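Local coordinates for protein 2'-deoxycytidine 5'-triphosphate deaminase (Agrobacterium tumefaciens, PDB 2R9Q) that probably catalyses the hydrolytic deamination of dCTP to dUTP, supplying precursor for thymidine nucleotides, at residues 35-38 / 42-45; 20-25 / 31-36; 151-156 / 258-263; 118-123 / 291-296. All blocks are in the same frame, centred on the assembly; numbering follows the deposited sequence.

The four contacts form two neighbouring pairs. Contacts 1 and 2 lie in the N-terminal dUTPase-like part, with centres about 9 Å apart; they share Val35 and Asp36 and touch where Val38 CG2 meets Leu33 CD1 at 3.9 Å. Contacts 3 and 4, with centres about 10 Å apart, each join the N-terminal to the C-terminal part, and Asp120 and Thr152 link them. Contact 4 approaches contact 1 to about 5 Å between nearest atoms, whereas contacts 2 and 3 lie on opposite sides of the chain's centre, about 32 Å apart between centres. A bound peptide lies by contact 4, its backbone hydrogen-bonded by Arg118, and also packs on Ile262 of segment 258-263.

Contact 1. Residues 35-38 / 42-45; sequences VDQV and SLDL
Gln37 and Val38 face Asp44 and Leu43 in a tight antiparallel beta hairpin of strands 38-39 and 42-46. Just ahead of the hairpin, Asp36 turns its carboxylate to Arg162; the same guanidinium also reaches OD2 of Asp44, so one arginine bridges acids from both segments and probably eases their mutual repulsion.

Gln37 grips the backbone of Asp44 twice, once with its own carbonyl and once with its side chain. Its carbonyl O accepts Asp44 N at 3.0 Å, while its side-chain NE2 donates to Asp44 O at 2.8 Å in a fairly straight bond (163°). CG stands anti to the backbone N (chi1 -153°) and the chain continues extended, which gives the amide the length to span the gap. NE2 meets the oxygen in the plane of its own amide, although tilted from the plane of the carbonyl. A glutamine suits the place because OE1 can simultaneously accept from Asp34 N, fixing the amide's rotation. The side chain of Asp44 turns elsewhere, to Gln165, Arg162 and Lys113.

Val38 and Leu43 form a non-hydrogen-bonded pair, their apolar side chains on the same face of the sheet, where Val38 CG2 packs 3.8 Å from Leu43 CD1.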
loop_
_atom_site.group_PDB
_atom_site.type_symbol
_atom_site.label_atom_id
_atom_site.label_comp_id
_atom_site.label_asym_id
_atom_site.label_seq_id
_atom_site.Cartn_x
_atom_site.Cartn_y
_atom_site.Cartn_z
ATOM N N VAL B 35 5.785 -3.320 41.059
ATOM C CA VAL B 35 5.049 -4.209 41.979
ATOM C C VAL B 35 4.349 -5.324 41.202
ATOM O O VAL B 35 4.353 -6.482 41.627
ATOM C CB VAL B 35 4.031 -3.440 42.904
ATOM C CG1 VAL B 35 3.098 -2.551 42.088
ATOM C CG2 VAL B 35 3.250 -4.436 43.805
ATOM N N ASP B 36 3.826 -4.973 40.025
ATOM C CA ASP B 36 3.060 -5.886 39.191
ATOM C C ASP B 36 3.843 -6.434 37.993
ATOM O O ASP B 36 3.240 -6.896 37.009
ATOM C CB ASP B 36 1.794 -5.175 38.729
ATOM C CG ASP B 36 2.081 -3.979 37.856
ATOM O OD1 ASP B 36 3.160 -3.369 37.970
ATOM O OD2 ASP B 36 1.216 -3.647 37.043
ATOM N N GLN B 37 5.177 -6.421 38.088
ATOM C CA GLN B 37 6.025 -6.798 36.950
ATOM C C GLN B 37 6.146 -8.300 36.769
ATOM O O GLN B 37 6.264 -8.777 35.630
ATOM C CB GLN B 37 7.414 -6.186 37.039
ATOM C CG GLN B 37 8.047 -5.990 35.693
ATOM C CD GLN B 37 9.461 -5.472 35.789
ATOM O OE1 GLN B 37 9.746 -4.594 36.583
ATOM N NE2 GLN B 37 10.348 -6.011 34.975
ATOM N N VAL B 38 6.104 -9.028 37.882
ATOM C CA VAL B 38 6.197 -10.485 37.876
ATOM C C VAL B 38 4.784 -11.059 37.789
ATOM O O VAL B 38 3.924 -10.793 38.638
ATOM C CB VAL B 38 6.941 -11.036 39.122
ATOM C CG1 VAL B 38 7.114 -12.558 39.025
ATOM C CG2 VAL B 38 8.310 -10.311 39.314
ATOM N N SER B 42 5.636 -15.755 34.265
ATOM C CA SER B 42 6.464 -14.938 33.373
ATOM C C SER B 42 6.793 -13.605 34.035
ATOM O O SER B 42 6.257 -13.259 35.079
ATOM C CB SER B 42 5.765 -14.689 32.028
ATOM O OG SER B 42 4.475 -14.115 32.214
ATOM N N LEU B 43 7.694 -12.866 33.417
ATOM C CA LEU B 43 8.055 -11.531 33.824
ATOM C C LEU B 43 7.987 -10.550 32.641
ATOM O O LEU B 43 8.571 -10.768 31.590
ATOM C CB LEU B 43 9.458 -11.579 34.414
ATOM C CG LEU B 43 10.252 -10.296 34.638
ATOM C CD1 LEU B 43 9.821 -9.545 35.882
ATOM C CD2 LEU B 43 11.710 -10.652 34.638
ATOM N N ASP B 44 7.247 -9.468 32.827
ATOM C CA ASP B 44 7.324 -8.278 31.963
ATOM C C ASP B 44 8.722 -7.672 31.910
ATOM O O ASP B 44 9.437 -7.610 32.915
ATOM C CB ASP B 44 6.328 -7.204 32.393
ATOM C CG ASP B 44 4.902 -7.558 32.016
ATOM O OD1 ASP B 44 4.680 -8.710 31.556
ATOM O OD2 ASP B 44 4.020 -6.680 32.171
ATOM N N LEU B 45 9.082 -7.266 30.698
ATOM C CA LEU B 45 10.339 -6.628 30.394
ATOM C C LEU B 45 10.085 -5.159 30.097
ATOM O O LEU B 45 9.109 -4.812 29.453
ATOM C CB LEU B 45 11.014 -7.302 29.191
ATOM C CG LEU B 45 11.373 -8.778 29.288
ATOM C CD1 LEU B 45 11.651 -9.305 27.860
ATOM C CD2 LEU B 45 12.546 -8.990 30.248
#

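Contact 2. Residues 20-25 / 31-36; sequences ALFAGD and ADLDVD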
loop_
_atom_site.group_PDB
_atom_site.type_symbol
_atom_site.label_atom_id
_atom_site.label_comp_id
_atom_site.label_asym_id
_atom_site.label_seq_id
_atom_site.Cartn_x
_atom_site.Cartn_y
_atom_site.Cartn_z
ATOM N N ALA B 20 12.910 -14.977 43.499
ATOM C CA ALA B 20 14.118 -15.573 44.097
ATOM C C ALA B 20 15.337 -15.382 43.197
ATOM O O ALA B 20 16.410 -15.084 43.693
ATOM C CB ALA B 20 13.900 -17.034 44.393
ATOM N N LEU B 21 15.148 -15.547 41.879
ATOM C CA LEU B 21 16.166 -15.263 40.863
ATOM C C LEU B 21 16.659 -13.826 40.900
ATOM O O LEU B 21 17.836 -13.577 40.652
ATOM C CB LEU B 21 15.621 -15.508 39.461
ATOM C CG LEU B 21 15.511 -16.903 38.884
ATOM C CD1 LEU B 21 14.958 -16.779 37.467
ATOM C CD2 LEU B 21 16.862 -17.604 38.910
ATOM N N PHE B 22 15.758 -12.883 41.152
ATOM C CA PHE B 22 16.161 -11.492 41.275
ATOM C C PHE B 22 16.929 -11.261 42.608
ATOM O O PHE B 22 17.924 -10.526 42.647
ATOM C CB PHE B 22 14.951 -10.537 41.127
ATOM C CG PHE B 22 15.336 -9.090 40.999
ATOM C CD1 PHE B 22 15.840 -8.593 39.797
ATOM C CD2 PHE B 22 15.226 -8.221 42.090
ATOM C CE1 PHE B 22 16.224 -7.256 39.682
ATOM C CE2 PHE B 22 15.605 -6.867 41.976
ATOM C CZ PHE B 22 16.103 -6.393 40.769
ATOM N N ALA B 23 16.472 -11.915 43.675
ATOM C CA ALA B 23 17.087 -11.795 44.995
ATOM C C ALA B 23 18.468 -12.449 45.040
ATOM O O ALA B 23 19.305 -12.059 45.822
ATOM C CB ALA B 23 16.169 -12.392 46.058
ATOM N N GLY B 24 18.703 -13.437 44.191
ATOM C CA GLY B 24 20.015 -14.063 44.080
ATOM C C GLY B 24 20.819 -13.572 42.894
ATOM O O GLY B 24 21.745 -14.248 42.471
ATOM N N ASP B 25 20.458 -12.404 42.355
ATOM C CA ASP B 25 21.116 -11.787 41.172
ATOM C C ASP B 25 21.344 -12.701 39.921
ATOM O O ASP B 25 22.311 -12.515 39.189
ATOM C CB ASP B 25 22.433 -11.094 41.612
ATOM C CG ASP B 25 22.226 -9.634 42.025
ATOM O OD1 ASP B 25 22.400 -8.722 41.180
ATOM O OD2 ASP B 25 21.903 -9.393 43.205
ATOM N N ALA B 31 16.577 -1.048 37.786
ATOM C CA ALA B 31 15.831 -0.522 38.930
ATOM C C ALA B 31 15.013 -1.615 39.602
ATOM O O ALA B 31 14.915 -2.735 39.103
ATOM C CB ALA B 31 14.930 0.617 38.497
ATOM N N ASP B 32 14.446 -1.292 40.759
ATOM C CA ASP B 32 13.557 -2.223 41.446
ATOM C C ASP B 32 12.449 -2.576 40.462
ATOM O O ASP B 32 12.031 -1.727 39.699
ATOM C CB ASP B 32 12.976 -1.601 42.726
ATOM N N LEU B 33 11.990 -3.819 40.489
ATOM C CA LEU B 33 10.893 -4.258 39.642
ATOM C C LEU B 33 9.632 -3.456 39.962
ATOM O O LEU B 33 9.539 -2.875 41.018
ATOM C CB LEU B 33 10.668 -5.771 39.773
ATOM C CG LEU B 33 11.908 -6.679 39.561
ATOM C CD1 LEU B 33 11.574 -8.173 39.714
ATOM C CD2 LEU B 33 12.604 -6.403 38.216
ATOM N N ASP B 34 8.720 -3.331 38.996
ATOM C CA ASP B 34 7.368 -2.820 39.251
ATOM C C ASP B 34 6.671 -3.811 40.198
ATOM O O ASP B 34 6.933 -5.007 40.139
ATOM C CB ASP B 34 6.516 -2.696 37.966
ATOM C CG ASP B 34 7.114 -1.765 36.903
ATOM O OD1 ASP B 34 7.952 -0.885 37.226
ATOM O OD2 ASP B 34 6.713 -1.929 35.714
ATOM N N VAL B 35 5.785 -3.320 41.059
ATOM C CA VAL B 35 5.049 -4.209 41.979
ATOM C C VAL B 35 4.349 -5.324 41.202
ATOM O O VAL B 35 4.353 -6.482 41.627
ATOM C CB VAL B 35 4.031 -3.440 42.904
ATOM C CG1 VAL B 35 3.098 -2.551 42.088
ATOM C CG2 VAL B 35 3.250 -4.436 43.805
ATOM N N ASP B 36 3.826 -4.973 40.025
ATOM C CA ASP B 36 3.060 -5.886 39.191
ATOM C C ASP B 36 3.843 -6.434 37.993
ATOM O O ASP B 36 3.240 -6.896 37.009
ATOM C CB ASP B 36 1.794 -5.175 38.729
ATOM C CG ASP B 36 2.081 -3.979 37.856
ATOM O OD1 ASP B 36 3.160 -3.369 37.970
ATOM O OD2 ASP B 36 1.216 -3.647 37.043
#
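Phe22 holds CG anti to its own backbone nitrogen (chi1 -170°), which swings the ring off the helix towards Leu33, whose CG in turn lies anti to the carbonyl carbon (chi1 -53°) and brings the branched end of the leucine against the ring. The result is a CH-pi contact over the face. Leu33 CG sits 4.2 Å from the centroid of the Phe22 ring and only 2° off the ring normal, so the branch point is almost exactly over the centre. Its two methyls rest on the same face: CD2 comes to 4.0 Å from CE1 of Phe22, and CD1 to 4.1 Å from CG of Phe22. A forked aliphatic side chain fits a flat ring well, since both arms can lie against it at once. The carbonyl O of Ala31 approaches CZ of Phe22 obliquely at 4.2 Å, but its hydrogen-bonding partner is NH1 of Arg46.

No hydrogen bond crosses between the segments; the helix end is closed by its own backbone bonds. Asp25, with positive phi, is the C-prime residue of a Schellman motif, in which Lys26 N reaches back to Leu21 O and Asp25 N to Phe22 O. Gly24, just before it, is the first residue to leave helical geometry.

The contact thus ties the C-terminal end of helix 15-23 to the loop that follows strand 27-28, a strand paired with 91-101. Further along this loop, Asp34 and Asp36 both bind Arg162 of strand 162-170, where the chain approaches strand 38-39.

Contact 3. Residues 151-156 / 258-263; sequences RTFPIV and DEFYIL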
loop_
_atom_site.group_PDB
_atom_site.type_symbol
_atom_site.label_atom_id
_atom_site.label_comp_id
_atom_site.label_asym_id
_atom_site.label_seq_id
_atom_site.Cartn_x
_atom_site.Cartn_y
_atom_site.Cartn_z
ATOM N N ARG B 151 2.799 -1.790 13.413
ATOM C CA ARG B 151 2.285 -2.122 12.115
ATOM C C ARG B 151 1.060 -1.283 11.738
ATOM O O ARG B 151 0.952 -0.841 10.623
ATOM C CB ARG B 151 1.972 -3.608 12.088
ATOM C CG ARG B 151 2.772 -4.458 11.193
ATOM C CD ARG B 151 4.098 -4.958 11.732
ATOM N NE ARG B 151 5.295 -4.168 11.395
ATOM C CZ ARG B 151 5.556 -3.443 10.289
ATOM N NH1 ARG B 151 4.726 -3.351 9.247
ATOM N NH2 ARG B 151 6.723 -2.802 10.215
ATOM N N THR B 152 0.108 -1.105 12.653
ATOM C CA THR B 152 -1.119 -0.368 12.331
ATOM C C THR B 152 -1.205 0.977 12.989
ATOM O O THR B 152 -1.582 1.916 12.352
ATOM C CB THR B 152 -2.380 -1.154 12.695
ATOM O OG1 THR B 152 -2.337 -2.418 12.039
ATOM C CG2 THR B 152 -3.681 -0.387 12.291
ATOM N N PHE B 153 -0.922 1.037 14.290
ATOM C CA PHE B 153 -0.997 2.270 15.044
ATOM C C PHE B 153 0.380 2.777 15.372
ATOM O O PHE B 153 1.239 2.017 15.866
ATOM C CB PHE B 153 -1.773 2.118 16.389
ATOM C CG PHE B 153 -3.076 1.375 16.283
ATOM C CD1 PHE B 153 -4.140 1.918 15.643
ATOM C CD2 PHE B 153 -3.238 0.154 16.885
ATOM C CE1 PHE B 153 -5.299 1.237 15.545
ATOM C CE2 PHE B 153 -4.394 -0.523 16.775
ATOM C CZ PHE B 153 -5.419 0.028 16.102
ATOM N N PRO B 154 0.598 4.085 15.152
ATOM C CA PRO B 154 1.807 4.637 15.726
ATOM C C PRO B 154 1.685 4.683 17.260
ATOM O O PRO B 154 0.569 4.848 17.814
ATOM C CB PRO B 154 1.868 6.011 15.101
ATOM C CG PRO B 154 0.419 6.374 14.816
ATOM C CD PRO B 154 -0.171 5.093 14.393
ATOM N N ILE B 155 2.796 4.486 17.943
ATOM C CA ILE B 155 2.782 4.331 19.396
ATOM C C ILE B 155 3.728 5.278 20.091
ATOM O O ILE B 155 4.681 5.732 19.503
ATOM C CB ILE B 155 2.976 2.876 19.832
ATOM C CG1 ILE B 155 4.354 2.334 19.456
ATOM C CG2 ILE B 155 1.825 1.999 19.302
ATOM C CD1 ILE B 155 4.760 1.055 20.204
ATOM N N VAL B 156 3.418 5.624 21.338
ATOM C CA VAL B 156 4.394 6.292 22.209
ATOM C C VAL B 156 4.871 5.350 23.323
ATOM O O VAL B 156 4.067 4.702 23.996
ATOM C CB VAL B 156 3.949 7.741 22.733
ATOM C CG1 VAL B 156 2.451 7.875 22.779
ATOM C CG2 VAL B 156 4.561 8.057 24.095
ATOM N N ASP B 258 -4.013 -6.603 4.263
ATOM C CA ASP B 258 -3.469 -5.348 4.841
ATOM C C ASP B 258 -4.100 -4.955 6.198
ATOM O O ASP B 258 -3.628 -4.052 6.852
ATOM C CB ASP B 258 -3.637 -4.154 3.879
ATOM C CG ASP B 258 -3.079 -4.427 2.459
ATOM O OD1 ASP B 258 -3.814 -4.103 1.473
ATOM O OD2 ASP B 258 -1.927 -4.960 2.333
ATOM N N GLU B 259 -5.162 -5.622 6.608
ATOM C CA GLU B 259 -5.838 -5.290 7.829
ATOM C C GLU B 259 -5.441 -6.183 9.010
ATOM O O GLU B 259 -4.838 -7.216 8.870
ATOM C CB GLU B 259 -7.344 -5.338 7.601
ATOM C CG GLU B 259 -7.884 -4.420 6.485
ATOM C CD GLU B 259 -7.754 -2.931 6.767
ATOM O OE1 GLU B 259 -8.034 -2.470 7.907
ATOM O OE2 GLU B 259 -7.407 -2.190 5.825
ATOM N N PHE B 260 -5.758 -5.752 10.214
ATOM C CA PHE B 260 -5.672 -6.676 11.341
ATOM C C PHE B 260 -6.975 -6.699 12.092
ATOM O O PHE B 260 -7.683 -5.714 12.146
ATOM C CB PHE B 260 -4.410 -6.401 12.187
ATOM C CG PHE B 260 -4.630 -5.667 13.448
ATOM C CD1 PHE B 260 -4.541 -6.337 14.656
ATOM C CD2 PHE B 260 -4.849 -4.301 13.438
ATOM C CE1 PHE B 260 -4.731 -5.690 15.825
ATOM C CE2 PHE B 260 -5.027 -3.614 14.611
ATOM C CZ PHE B 260 -4.968 -4.300 15.821
ATOM N N TYR B 261 -7.300 -7.876 12.588
ATOM C CA TYR B 261 -8.590 -8.200 13.129
ATOM C C TYR B 261 -8.427 -8.724 14.559
ATOM O O TYR B 261 -7.593 -9.571 14.823
ATOM C CB TYR B 261 -9.306 -9.248 12.253
ATOM C CG TYR B 261 -9.594 -8.814 10.826
ATOM C CD1 TYR B 261 -10.819 -8.257 10.488
ATOM C CD2 TYR B 261 -8.644 -8.929 9.842
ATOM C CE1 TYR B 261 -11.085 -7.826 9.210
ATOM C CE2 TYR B 261 -8.900 -8.508 8.561
ATOM C CZ TYR B 261 -10.142 -7.950 8.224
ATOM O OH TYR B 261 -10.422 -7.530 6.883
ATOM N N ILE B 262 -9.233 -8.214 15.484
ATOM C CA ILE B 262 -9.293 -8.763 16.841
ATOM C C ILE B 262 -10.581 -9.562 16.915
ATOM O O ILE B 262 -11.678 -9.024 16.797
ATOM C CB ILE B 262 -9.265 -7.677 17.968
ATOM C CG1 ILE B 262 -7.961 -6.888 17.932
ATOM C CG2 ILE B 262 -9.439 -8.310 19.329
ATOM C CD1 ILE B 262 -8.034 -5.581 18.714
ATOM N N LEU B 263 -10.409 -10.861 17.118
ATOM C CA LEU B 263 -11.481 -11.815 17.062
ATOM C C LEU B 263 -11.461 -12.728 18.280
ATOM O O LEU B 263 -10.522 -12.707 19.087
ATOM C CB LEU B 263 -11.394 -12.618 15.753
ATOM C CG LEU B 263 -11.532 -11.848 14.436
ATOM C CD1 LEU B 263 -11.167 -12.766 13.292
ATOM C CD2 LEU B 263 -12.942 -11.263 14.279
HETATM O O HOH W 1 -3.513 -2.808 9.665
#
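Phe153 and Phe260 meet with their ring planes 78° apart and centroids separated by 5.9 Å, the two side chains crossing at about a right angle. Seen from Phe260, the outer carbons of Phe153 lie beside the ring's edge, near its plane; seen from Phe153, the approach is oblique. Closest are the two CE2 atoms, at 3.8 Å. Broad apolar rings suit this buried junction, as each offers only carbon to the seam, so no polar group is buried between them.

Thr152 touches both rings. Its CG2 lies over one face of the Phe153 ring, while OG1 comes obliquely to CD2 of Phe260 at 3.4 Å. With OG1 anti to the carbonyl carbon (chi1 -56°) and CG2 anti to the backbone N, the threonine puts its methyl against one ring and its hydroxyl by the other. The hydroxyl does not depend on the ring for a polar partner: Asp120 OD2 is its probable hydrogen-bond partner, modelled very close, and a water donates to OG1 of Thr152 at 2.7 Å and to Asp258 O at 3.1 Å, bridging the segments.

Bridging the N- and C-terminal dUTPase-like parts of the chain, this contact joins the turn leading from strand 143-150 into strand 155-157 with the approach to strand 261-269. Trp242 of strand 242-246 meets Phe153 edge-to-face, and Arg318 of strand 311-319 packs on both Thr152 and Phe260.

Contact 4. Residues 118-123 / 291-296; sequences RLDIFT and VHYAGF
Both carboxylate oxygens of Asp120 are gripped: Tyr293 OH donates to OD1 at a modelled 2.5 Å, very short for a hydrogen bond, while Arg318 forms a salt bridge with OD2, whose probable second partner is Thr152 OG1. These partners probably hold the carboxylate's rotation, and aspartate suits the place because its two oxygens can serve different neighbours. OD1 lies at the edge of the Tyr293 ring, in its plane, with the carboxylate plane turned 82° from the ring. Asp120 carries CG anti to the backbone N (chi1 -159°), bringing OD1 round to the phenol.

Strand 121-127 of the N-terminal dUTPase-like part is here joined to the chain around strand 289-292, which within this chain is an outermost strand of a sheet in the C-terminal part. Asp120 and Tyr293 both have positive phi, near 55°, in the loop or turn parts of their segments.

A tyrosine can span the gap with its long ring and still offer a donor at the tip. Along its flank, CE1 of Tyr293 comes obliquely to Ile121 O at 3.4 Å. CB of His292 lies over one face of the Tyr293 ring, toward the rim, 3.6 Å above the plane, and Pro112 and Glu316 also pack on this tyrosine.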
loop_
_atom_site.group_PDB
_atom_site.type_symbol
_atom_site.label_atom_id
_atom_site.label_comp_id
_atom_site.label_asym_id
_atom_site.label_seq_id
_atom_site.Cartn_x
_atom_site.Cartn_y
_atom_site.Cartn_z
ATOM N N ARG B 118 -2.905 -6.464 20.624
ATOM C CA ARG B 118 -4.111 -5.709 20.303
ATOM C C ARG B 118 -3.799 -4.391 19.593
ATOM O O ARG B 118 -4.693 -3.798 18.985
ATOM C CB ARG B 118 -4.942 -5.377 21.535
ATOM C CG ARG B 118 -5.248 -6.473 22.506
ATOM C CD ARG B 118 -6.181 -7.552 22.023
ATOM N NE ARG B 118 -6.066 -8.697 22.939
ATOM C CZ ARG B 118 -6.823 -8.921 24.002
ATOM N NH1 ARG B 118 -7.850 -8.144 24.297
ATOM N NH2 ARG B 118 -6.561 -9.964 24.764
ATOM N N LEU B 119 -2.551 -3.928 19.683
ATOM C CA LEU B 119 -2.131 -2.725 19.029
ATOM C C LEU B 119 -1.299 -3.037 17.808
ATOM O O LEU B 119 -0.697 -2.128 17.244
ATOM C CB LEU B 119 -1.315 -1.857 19.965
ATOM C CG LEU B 119 -1.965 -0.850 20.911
ATOM C CD1 LEU B 119 -3.314 -1.285 21.395
ATOM C CD2 LEU B 119 -1.016 -0.586 22.085
ATOM N N ASP B 120 -1.240 -4.311 17.435
ATOM C CA ASP B 120 -0.558 -4.775 16.223
ATOM C C ASP B 120 0.910 -4.330 16.175
ATOM O O ASP B 120 1.373 -3.858 15.144
ATOM C CB ASP B 120 -1.343 -4.271 14.993
ATOM C CG ASP B 120 -1.073 -5.053 13.707
ATOM O OD1 ASP B 120 -0.788 -6.282 13.698
ATOM O OD2 ASP B 120 -1.206 -4.399 12.667
ATOM N N ILE B 121 1.617 -4.464 17.298
ATOM C CA ILE B 121 3.032 -4.074 17.387
ATOM C C ILE B 121 3.876 -5.330 17.253
ATOM O O ILE B 121 3.775 -6.217 18.065
ATOM C CB ILE B 121 3.420 -3.331 18.686
ATOM C CG1 ILE B 121 2.474 -2.143 18.940
ATOM C CG2 ILE B 121 4.902 -2.898 18.620
ATOM C CD1 ILE B 121 2.420 -1.589 20.426
ATOM N N PHE B 122 4.649 -5.400 16.175
ATOM C CA PHE B 122 5.631 -6.453 15.965
ATOM C C PHE B 122 6.790 -6.248 16.916
ATOM O O PHE B 122 7.334 -5.159 17.012
ATOM C CB PHE B 122 6.054 -6.442 14.499
ATOM C CG PHE B 122 7.242 -7.258 14.174
ATOM C CD1 PHE B 122 7.093 -8.471 13.486
ATOM C CD2 PHE B 122 8.508 -6.815 14.485
ATOM C CE1 PHE B 122 8.170 -9.220 13.163
ATOM C CE2 PHE B 122 9.624 -7.568 14.139
ATOM C CZ PHE B 122 9.440 -8.785 13.476
ATOM N N THR B 123 7.149 -7.307 17.630
ATOM C CA THR B 123 8.274 -7.324 18.560
ATOM C C THR B 123 9.051 -8.654 18.494
ATOM O O THR B 123 8.491 -9.694 18.180
ATOM C CB THR B 123 7.847 -7.020 20.062
ATOM O OG1 THR B 123 7.028 -8.068 20.576
ATOM C CG2 THR B 123 7.105 -5.697 20.181
ATOM N N VAL B 291 -2.871 -16.791 13.359
ATOM C CA VAL B 291 -2.936 -16.041 14.620
ATOM C C VAL B 291 -1.573 -15.358 14.859
ATOM O O VAL B 291 -0.525 -16.013 14.964
ATOM C CB VAL B 291 -3.356 -16.904 15.824
ATOM C CG1 VAL B 291 -3.033 -16.191 17.145
ATOM C CG2 VAL B 291 -4.867 -17.240 15.738
ATOM N N HIS B 292 -1.603 -14.030 14.890
ATOM C CA HIS B 292 -0.442 -13.224 15.226
ATOM C C HIS B 292 -0.414 -12.916 16.721
ATOM O O HIS B 292 -1.454 -12.923 17.377
ATOM C CB HIS B 292 -0.434 -11.938 14.395
ATOM C CG HIS B 292 0.005 -12.161 12.989
ATOM N ND1 HIS B 292 1.185 -11.659 12.486
ATOM C CD2 HIS B 292 -0.531 -12.921 12.005
ATOM C CE1 HIS B 292 1.337 -12.073 11.243
ATOM N NE2 HIS B 292 0.299 -12.822 10.921
ATOM N N TYR B 293 0.789 -12.651 17.225
ATOM C CA TYR B 293 1.038 -12.251 18.623
ATOM C C TYR B 293 0.537 -13.285 19.651
ATOM O O TYR B 293 0.182 -12.934 20.765
ATOM C CB TYR B 293 0.453 -10.867 18.923
ATOM C CG TYR B 293 0.648 -9.912 17.792
ATOM C CD1 TYR B 293 1.917 -9.520 17.425
ATOM C CD2 TYR B 293 -0.427 -9.445 17.047
ATOM C CE1 TYR B 293 2.132 -8.661 16.350
ATOM C CE2 TYR B 293 -0.225 -8.586 15.975
ATOM C CZ TYR B 293 1.066 -8.191 15.633
ATOM O OH TYR B 293 1.294 -7.314 14.586
ATOM N N ALA B 294 0.543 -14.555 19.238
ATOM C CA ALA B 294 0.289 -15.678 20.149
ATOM C C ALA B 294 1.181 -15.466 21.359
ATOM O O ALA B 294 2.316 -14.988 21.247
ATOM C CB ALA B 294 0.573 -17.055 19.475
ATOM N N GLY B 295 0.629 -15.748 22.520
ATOM C CA GLY B 295 1.316 -15.428 23.740
ATOM C C GLY B 295 1.169 -16.450 24.833
ATOM O O GLY B 295 0.709 -17.593 24.637
ATOM N N PHE B 296 1.599 -16.003 25.999
ATOM C CA PHE B 296 1.551 -16.810 27.204
ATOM C C PHE B 296 0.181 -16.671 27.879
ATOM O O PHE B 296 -0.394 -15.621 27.884
ATOM C CB PHE B 296 2.682 -16.394 28.143
ATOM C CG PHE B 296 4.052 -16.705 27.622
ATOM C CD1 PHE B 296 4.346 -17.953 27.062
ATOM C CD2 PHE B 296 5.072 -15.763 27.713
ATOM C CE1 PHE B 296 5.636 -18.242 26.623
ATOM C CE2 PHE B 296 6.346 -16.040 27.261
ATOM C CZ PHE B 296 6.628 -17.280 26.711
#